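Local coordinates for protein putative hydrolase (Bacteroides ovatus, PDB 4HBS) that is a putative hydrolase of uncertain substrate, built as a five-bladed beta-propeller and assigned to a clan that includes beta-fructosidases, at residues Asn70-Phe75 against Asn168-Leu173; Ser197-Gly200 against Ala205-Met208. All coordinates share one frame; numbering follows the deposited sequence.

Interaction 1. Residues Asn70-Phe75 against Asn168-Leu173; sequences NIFWSF and NQMQML
The selenium and terminal methyl of Met170, a selenomethionine, lie over one face of the Phe72 ring. This Met-aromatic contact shows how strands of two propeller blades can meet through side chains, with no hydrogen bond between these segments. Met170 CE stands 3.7 Å from the centroid of the Phe72 ring, 6° off the normal, a CH-pi contact almost over the ring centre. Its SE atom is shifted toward the root of the ring, 3.7 Å from Phe72 CG. A bend at chi3 (73°) folds the methyl back over the six-membered ring instead of letting it run on past it. Met172 approaches the far end of the same ring obliquely, with its SE 3.8 Å from Phe72 CZ.

Beyond that the packing thins: the other touch is between Met172 CE and Ser74 OG, 3.5 Å apart. The axes of strands 71-75 and 169-173 come no closer than 11.2 Å and run in nearly the same direction, 19° apart. Toward Asn168, which is exposed, the segments no longer meet. Strands 71-75 and 169-178 are each second in a four-stranded antiparallel sheet, and Ile99 beside Phe72, Ala160 beside Ser74 and Met172, and Tyr196 beside both selenomethionines extend the interface.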
loop_
_atom_site.group_PDB
_atom_site.type_symbol
_atom_site.label_atom_id
_atom_site.label_comp_id
_atom_site.label_asym_id
_atom_site.label_seq_id
_atom_site.Cartn_x
_atom_site.Cartn_y
_atom_site.Cartn_z
ATOM N N ASN A 70 -5.499 17.436 0.811
ATOM C CA ASN A 70 -6.193 16.157 0.968
ATOM C C ASN A 70 -5.211 15.022 0.762
ATOM O O ASN A 70 -4.081 15.257 0.328
ATOM C CB ASN A 70 -7.338 16.028 -0.039
ATOM C CG ASN A 70 -8.343 17.152 -0.009
ATOM O OD1 ASN A 70 -8.655 17.701 1.042
ATOM N ND2 ASN A 70 -8.859 17.539 -1.173
ATOM N N ILE A 71 -5.643 13.782 1.079
ATOM C CA ILE A 71 -4.844 12.559 0.923
ATOM C C ILE A 71 -5.658 11.574 0.109
ATOM O O ILE A 71 -6.838 11.362 0.400
ATOM C CB ILE A 71 -4.421 11.952 2.292
ATOM C CG1 ILE A 71 -3.535 12.936 3.063
ATOM C CG2 ILE A 71 -3.709 10.586 2.095
ATOM C CD1 ILE A 71 -3.310 12.586 4.430
ATOM N N PHE A 72 -5.026 10.958 -0.894
ATOM C CA PHE A 72 -5.671 9.980 -1.763
ATOM C C PHE A 72 -5.365 8.573 -1.236
ATOM O O PHE A 72 -4.207 8.237 -1.060
ATOM C CB PHE A 72 -5.175 10.161 -3.207
ATOM C CG PHE A 72 -5.476 8.998 -4.113
ATOM C CD1 PHE A 72 -6.687 8.913 -4.783
ATOM C CD2 PHE A 72 -4.579 7.948 -4.239
ATOM C CE1 PHE A 72 -6.991 7.798 -5.562
ATOM C CE2 PHE A 72 -4.886 6.835 -5.015
ATOM C CZ PHE A 72 -6.092 6.759 -5.662
ATOM N N TRP A 73 -6.399 7.755 -1.010
ATOM C CA TRP A 73 -6.258 6.371 -0.540
ATOM C C TRP A 73 -6.728 5.431 -1.616
ATOM O O TRP A 73 -7.825 5.649 -2.131
ATOM C CB TRP A 73 -7.111 6.135 0.718
ATOM C CG TRP A 73 -6.676 6.911 1.907
ATOM C CD1 TRP A 73 -6.799 8.259 2.102
ATOM C CD2 TRP A 73 -6.132 6.378 3.115
ATOM N NE1 TRP A 73 -6.338 8.599 3.349
ATOM C CE2 TRP A 73 -5.944 7.462 4.004
ATOM C CE3 TRP A 73 -5.739 5.091 3.523
ATOM C CZ2 TRP A 73 -5.369 7.296 5.269
ATOM C CZ3 TRP A 73 -5.185 4.926 4.782
ATOM C CH2 TRP A 73 -5.006 6.018 5.640
ATOM N N SER A 74 -5.947 4.384 -1.947
ATOM C CA SER A 74 -6.381 3.363 -2.908
ATOM C C SER A 74 -6.412 2.012 -2.229
ATOM O O SER A 74 -5.568 1.723 -1.373
ATOM C CB SER A 74 -5.495 3.317 -4.147
ATOM O OG SER A 74 -4.174 2.891 -3.890
ATOM N N PHE A 75 -7.391 1.184 -2.598
ATOM C CA PHE A 75 -7.567 -0.142 -2.026
ATOM C C PHE A 75 -7.688 -1.147 -3.110
ATOM O O PHE A 75 -8.100 -0.820 -4.225
ATOM C CB PHE A 75 -8.823 -0.208 -1.127
ATOM C CG PHE A 75 -8.875 0.879 -0.081
ATOM C CD1 PHE A 75 -9.349 2.145 -0.396
ATOM C CD2 PHE A 75 -8.399 0.654 1.210
ATOM C CE1 PHE A 75 -9.326 3.172 0.542
ATOM C CE2 PHE A 75 -8.375 1.693 2.150
ATOM C CZ PHE A 75 -8.849 2.942 1.808
ATOM N N ASN A 168 -0.351 19.388 -11.759
ATOM C CA ASN A 168 -1.601 19.429 -10.967
ATOM C C ASN A 168 -2.593 18.324 -11.419
ATOM O O ASN A 168 -3.774 18.578 -11.710
ATOM C CB ASN A 168 -2.259 20.832 -11.002
ATOM C CG ASN A 168 -3.248 21.067 -9.848
ATOM O OD1 ASN A 168 -2.955 20.781 -8.663
ATOM N ND2 ASN A 168 -4.440 21.594 -10.159
ATOM N N GLN A 169 -2.063 17.104 -11.512
ATOM C CA GLN A 169 -2.795 15.902 -11.899
ATOM C C GLN A 169 -2.105 14.747 -11.272
ATOM O O GLN A 169 -0.869 14.751 -11.232
ATOM C CB GLN A 169 -2.822 15.717 -13.428
ATOM C CG GLN A 169 -3.723 16.677 -14.165
ATOM C CD GLN A 169 -3.827 16.338 -15.624
ATOM O OE1 GLN A 169 -2.911 15.761 -16.233
ATOM N NE2 GLN A 169 -4.928 16.737 -16.233
HETATM N N MSE A 170 -2.853 13.752 -10.784
HETATM C CA MSE A 170 -2.229 12.590 -10.176
HETATM C C MSE A 170 -2.135 11.463 -11.196
HETATM O O MSE A 170 -3.159 11.005 -11.716
HETATM C CB MSE A 170 -2.988 12.135 -8.937
HETATM C CG MSE A 170 -2.244 11.073 -8.137
HETATM SE SE MSE A 170 -3.389 10.250 -6.862
HETATM C CE MSE A 170 -4.416 9.210 -8.081
ATOM N N GLN A 171 -0.896 11.020 -11.467
ATOM C CA GLN A 171 -0.592 9.910 -12.366
ATOM C C GLN A 171 -0.398 8.695 -11.506
ATOM O O GLN A 171 0.430 8.739 -10.589
ATOM C CB GLN A 171 0.680 10.182 -13.176
ATOM C CG GLN A 171 0.775 11.561 -13.777
ATOM C CD GLN A 171 2.063 11.662 -14.528
ATOM O OE1 GLN A 171 3.140 11.712 -13.923
ATOM N NE2 GLN A 171 2.009 11.613 -15.852
HETATM N N MSE A 172 -1.158 7.624 -11.762
HETATM C CA MSE A 172 -1.108 6.401 -10.971
HETATM C C MSE A 172 -0.907 5.167 -11.830
HETATM O O MSE A 172 -1.461 5.091 -12.930
HETATM C CB MSE A 172 -2.425 6.265 -10.216
HETATM C CG MSE A 172 -2.604 4.902 -9.547
HETATM SE SE MSE A 172 -3.960 4.911 -8.257
HETATM C CE MSE A 172 -3.210 3.622 -7.132
ATOM N N LEU A 173 -0.185 4.163 -11.291
ATOM C CA LEU A 173 -0.017 2.876 -11.954
ATOM C C LEU A 173 -0.992 1.848 -11.362
ATOM O O LEU A 173 -1.117 1.734 -10.141
ATOM C CB LEU A 173 1.408 2.323 -11.822
ATOM C CG LEU A 173 2.552 3.143 -12.328
ATOM C CD1 LEU A 173 3.834 2.462 -12.030
ATOM C CD2 LEU A 173 2.466 3.402 -13.819
#

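Interaction 2. Residues Ser197-Gly200 against Ala205-Met208; sequences SLEG and ATYM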
loop_
_atom_site.group_PDB
_atom_site.type_symbol
_atom_site.label_atom_id
_atom_site.label_comp_id
_atom_site.label_asym_id
_atom_site.label_seq_id
_atom_site.Cartn_x
_atom_site.Cartn_y
_atom_site.Cartn_z
ATOM N N SER A 197 -7.880 13.890 -12.394
ATOM C CA SER A 197 -7.968 15.344 -12.241
ATOM C C SER A 197 -8.014 15.719 -10.772
ATOM O O SER A 197 -8.540 14.956 -9.957
ATOM C CB SER A 197 -9.204 15.893 -12.938
ATOM O OG SER A 197 -9.389 17.270 -12.665
ATOM N N LEU A 198 -7.494 16.918 -10.441
ATOM C CA LEU A 198 -7.496 17.465 -9.078
ATOM C C LEU A 198 -8.280 18.792 -9.061
ATOM O O LEU A 198 -8.099 19.621 -8.165
ATOM C CB LEU A 198 -6.044 17.666 -8.588
ATOM C CG LEU A 198 -5.153 16.414 -8.602
ATOM C CD1 LEU A 198 -3.718 16.760 -8.246
ATOM C CD2 LEU A 198 -5.664 15.366 -7.656
ATOM N N GLU A 199 -9.181 18.956 -10.038
ATOM C CA GLU A 199 -10.027 20.130 -10.223
ATOM C C GLU A 199 -11.310 19.927 -9.404
ATOM O O GLU A 199 -11.972 18.902 -9.556
ATOM C CB GLU A 199 -10.336 20.277 -11.734
ATOM C CG GLU A 199 -11.262 21.418 -12.130
ATOM C CD GLU A 199 -11.992 21.229 -13.451
ATOM O OE1 GLU A 199 -11.874 20.142 -14.067
ATOM O OE2 GLU A 199 -12.715 22.168 -13.855
ATOM N N GLY A 200 -11.640 20.886 -8.544
ATOM C CA GLY A 200 -12.832 20.831 -7.706
ATOM C C GLY A 200 -12.538 20.437 -6.275
ATOM O O GLY A 200 -11.438 20.681 -5.767
ATOM N N ALA A 205 -17.958 16.418 -9.722
ATOM C CA ALA A 205 -17.922 15.600 -10.916
ATOM C C ALA A 205 -16.478 15.532 -11.458
ATOM O O ALA A 205 -16.038 14.473 -11.894
ATOM C CB ALA A 205 -18.852 16.180 -11.960
ATOM N N THR A 206 -15.736 16.650 -11.378
ATOM C CA THR A 206 -14.365 16.743 -11.876
ATOM C C THR A 206 -13.311 16.138 -10.929
ATOM O O THR A 206 -12.366 15.513 -11.409
ATOM C CB THR A 206 -14.018 18.224 -12.167
ATOM O OG1 THR A 206 -14.341 19.040 -11.036
ATOM C CG2 THR A 206 -14.766 18.755 -13.369
ATOM N N TYR A 207 -13.447 16.347 -9.606
ATOM C CA TYR A 207 -12.445 15.907 -8.625
ATOM C C TYR A 207 -12.241 14.385 -8.557
ATOM O O TYR A 207 -13.172 13.633 -8.231
ATOM C CB TYR A 207 -12.772 16.421 -7.229
ATOM C CG TYR A 207 -11.547 16.465 -6.352
ATOM C CD1 TYR A 207 -10.660 17.534 -6.414
ATOM C CD2 TYR A 207 -11.223 15.401 -5.523
ATOM C CE1 TYR A 207 -9.510 17.564 -5.634
ATOM C CE2 TYR A 207 -10.077 15.422 -4.740
ATOM C CZ TYR A 207 -9.227 16.511 -4.791
ATOM O OH TYR A 207 -8.102 16.539 -4.009
HETATM N N MSE A 208 -10.967 13.960 -8.787
HETATM C CA MSE A 208 -10.492 12.574 -8.821
HETATM C C MSE A 208 -11.184 11.753 -9.935
HETATM O O MSE A 208 -11.236 10.520 -9.854
HETATM C CB MSE A 208 -10.604 11.883 -7.443
HETATM C CG MSE A 208 -9.338 12.000 -6.601
HETATM SE SE MSE A 208 -7.717 11.254 -7.424
HETATM C CE MSE A 208 -6.483 12.289 -6.536
#
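The carbonyl oxygen of Glu199 accepts a hydrogen bond from Thr206 OG1 at 2.8 Å, the shortest polar bond between the two segments. The hydroxyl does not use a lone-pair direction; it sits well above the carbonyl plane. Thr206 has OG1 between its backbone N and carbonyl carbon, turned to Glu199 O, while CG2 lies near the Glu199 carboxylate, 3.3 Å from OE1. The backbone N of Tyr207 also comes close to Glu199 O, but at an angle too poor for a hydrogen bond.

A second cross-bond runs from Met208 N to Ser197 O, 2.9 Å long and bent to 140° at the hydrogen. Together with the backbone pairing of Ser197 and Lys209, it draws together the two ends of the connection between antiparallel strands 187-197 and 210-218. Within this irregular hairpin connection Ser197 forms an ST turn, its OG accepting from Glu199 N at 3.1 Å. The chain then passes through Gly200, with phi 102° and psi -153°, a conformation open to glycine because it has no CB to press on the carbonyl oxygen of Glu199.

Two side chains from the returning segment finish the contact. The Tyr207 ring lies beside the bend, with CD1 3.3 Å from Gly200 O, and its hydroxyl is hydrogen-bonded to Asp68. Leu198 and the selenomethionine Met208 lie side by side and point the same way, touching through Leu198 CD2 and Met208 CE at 3.4 Å. Leu66, Val101 and Leu114 pack around Met208.

In the fold
Interaction 1 is a buried contact between two blades, whereas interaction 2 lies farther from the chain centre and ties together the ends of a connection within one blade. Both involve the sheet that contains strands 169-178 and 187-197. Their chemistry follows their place: the interior one rests on an aromatic ring and methionines, here in selenium form, and the partly exposed one on backbone carbonyls, a hydroxyl and a little apolar packing. They also meet directly. Met208 SE packs 3.7 Å from Phe72 CD1, Leu198 CD1 reaches the turn at Asn168-Gln169, and Asn70 ND2 probably hydrogen-bonds to Tyr207 OH, so the 197-208 connection also touches the neighbouring blade carrying strand 71-75.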